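Local coordinates for protein putative ferredoxin (Rhodopseudomonas palustris, PDB 4ID8) that probably serves as an electron-transfer partner of the cytochrome P450 CYP194A4, carrying a single [3Fe-4S] cluster, at residues 8-11 against 12-15. Sequence-based numbering, arbitrary orientation.
With F3S (Fe3-s4 cluster), chain B.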
loop_
_atom_site.group_PDB
_atom_site.type_symbol
_atom_site.label_atom_id
_atom_site.label_comp_id
_atom_site.label_asym_id
_atom_site.label_seq_id
_atom_site.Cartn_x
_atom_site.Cartn_y
_atom_site.Cartn_z
ATOM N N HIS A 8 0.051 -3.268 -5.030
ATOM C CA HIS A 8 -1.176 -4.030 -4.803
ATOM C C HIS A 8 -1.302 -4.447 -3.350
ATOM O O HIS A 8 -0.351 -4.911 -2.753
ATOM C CB HIS A 8 -1.176 -5.254 -5.725
ATOM C CG HIS A 8 -2.254 -6.254 -5.445
ATOM N ND1 HIS A 8 -3.599 -5.963 -5.568
ATOM C CD2 HIS A 8 -2.178 -7.561 -5.096
ATOM C CE1 HIS A 8 -4.304 -7.044 -5.251
ATOM N NE2 HIS A 8 -3.464 -8.024 -4.953
ATOM N N VAL A 9 -2.483 -4.326 -2.768
ATOM C CA VAL A 9 -2.719 -4.941 -1.449
ATOM C C VAL A 9 -3.493 -6.201 -1.603
ATOM O O VAL A 9 -4.574 -6.202 -2.177
ATOM C CB VAL A 9 -3.547 -4.010 -0.551
ATOM C CG1 VAL A 9 -3.733 -4.623 0.833
ATOM C CG2 VAL A 9 -2.917 -2.620 -0.495
ATOM N N ASP A 10 -2.998 -7.296 -1.076
ATOM C CA ASP A 10 -3.750 -8.554 -1.128
ATOM C C ASP A 10 -4.823 -8.532 -0.049
ATOM O O ASP A 10 -4.525 -8.460 1.133
ATOM C CB ASP A 10 -2.777 -9.702 -0.896
ATOM C CG ASP A 10 -3.425 -11.091 -0.960
ATOM O OD1 ASP A 10 -2.681 -12.033 -1.293
ATOM O OD2 ASP A 10 -4.623 -11.276 -0.655
ATOM N N GLN A 11 -6.074 -8.610 -0.450
ATOM C CA GLN A 11 -7.151 -8.451 0.474
ATOM C C GLN A 11 -7.220 -9.571 1.489
ATOM O O GLN A 11 -7.659 -9.369 2.625
ATOM C CB GLN A 11 -8.456 -8.341 -0.289
ATOM C CG GLN A 11 -8.606 -7.035 -1.068
ATOM C CD GLN A 11 -8.269 -5.813 -0.219
ATOM O OE1 GLN A 11 -8.962 -5.480 0.731
ATOM N NE2 GLN A 11 -7.192 -5.142 -0.567
ATOM N N ASP A 12 -6.785 -10.765 1.098
ATOM C CA ASP A 12 -6.786 -11.851 2.052
ATOM C C ASP A 12 -5.752 -11.718 3.176
ATOM O O ASP A 12 -6.041 -12.054 4.345
ATOM C CB ASP A 12 -6.722 -13.202 1.354
ATOM C CG ASP A 12 -8.055 -13.567 0.676
ATOM O OD1 ASP A 12 -9.124 -13.361 1.291
ATOM O OD2 ASP A 12 -8.030 -14.062 -0.482
ATOM N N LYS A 13 -4.588 -11.178 2.838
ATOM C CA LYS A 13 -3.577 -10.880 3.832
ATOM C C LYS A 13 -3.853 -9.650 4.706
ATOM O O LYS A 13 -3.588 -9.690 5.886
ATOM C CB LYS A 13 -2.217 -10.792 3.165
ATOM C CG LYS A 13 -1.839 -12.091 2.500
ATOM C CD LYS A 13 -0.820 -11.829 1.465
ATOM C CE LYS A 13 0.275 -12.846 1.521
ATOM N NZ LYS A 13 0.353 -13.662 0.285
ATOM N N CYS A 14 -4.395 -8.568 4.154
ATOM C CA CYS A 14 -4.705 -7.345 4.941
ATOM C C CYS A 14 -5.521 -7.604 6.207
ATOM O O CYS A 14 -6.583 -8.149 6.132
ATOM C CB CYS A 14 -5.462 -6.331 4.077
ATOM S SG CYS A 14 -5.507 -4.739 4.870
ATOM N N GLN A 15 -5.026 -7.210 7.368
ATOM C CA GLN A 15 -5.811 -7.247 8.626
ATOM C C GLN A 15 -6.104 -5.808 9.149
ATOM O O GLN A 15 -6.367 -5.599 10.333
ATOM C CB GLN A 15 -5.056 -8.034 9.708
ATOM C CG GLN A 15 -4.770 -9.531 9.456
ATOM C CD GLN A 15 -5.963 -10.271 8.945
ATOM O OE1 GLN A 15 -5.851 -11.054 8.000
ATOM N NE2 GLN A 15 -7.131 -10.015 9.528
HETATM FE FE1 F3S B . -3.512 -3.828 5.603
HETATM FE FE3 F3S B . -2.079 -1.724 5.278
HETATM FE FE4 F3S B . -0.957 -3.931 5.892
HETATM S S1 F3S B . -4.052 -1.790 6.281
HETATM S S2 F3S B . -2.491 -4.996 7.190
HETATM S S3 F3S B . -2.004 -3.482 4.055
HETATM S S4 F3S B . -0.484 -1.988 6.826
#
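The carboxylate of Asp10 takes the backbone N-H of Asp12 on the anti side of OD2, 22° out of the carboxylate plane. That bond, Asp12 N to Asp10 OD2, is 2.8 Å long. A weak second bond runs from Lys13 N to Asp10 OD2 at 3.5 Å. The other oxygen faces the Lys13 side chain: Asp10 OD1 lies 3.3 Å from Lys13 CD. A long salt bridge of 3.8 Å joins Asp10 OD1 to Lys13 NZ. The Asp12 carboxylate is turned 58° from that of Asp10, with Asp10 OD2 4.4 Å from Asp12 OD2. These like charges would probably repel somewhat, and Lys13 may offset this. Asp10 CG stands anti to its own backbone N (chi1 -179°), beside the carbonyl carbon, on the side of the Asp12 and Lys13 N-H groups. The Asp12 bond, with minor help from the weak Lys13 one, limits the carboxylate's rotation. The backbone also closes the turn: Cys14 N donates to Asp10 O at 3.0 Å in a nearly straight bond. The Gln11 amide folds back over the chain and donates through NE2 to Val9 O, from above the carbonyl plane. Its stronger partner is Ala36 O, in the strand 36-38. On the inner side, Val9 CG1 packs against Cys14 CB at 4.1 Å and also meets sulfur S3 of the cluster. Cys14 SG binds iron FE1 at 2.3 Å. The OD2 bond to Asp12 N is an Asx turn; with the Cys14 main-chain bond it makes an Asx motif. This joins strand 6-9 to the first cysteine ligand of the cluster-binding loop in this ferredoxin fold.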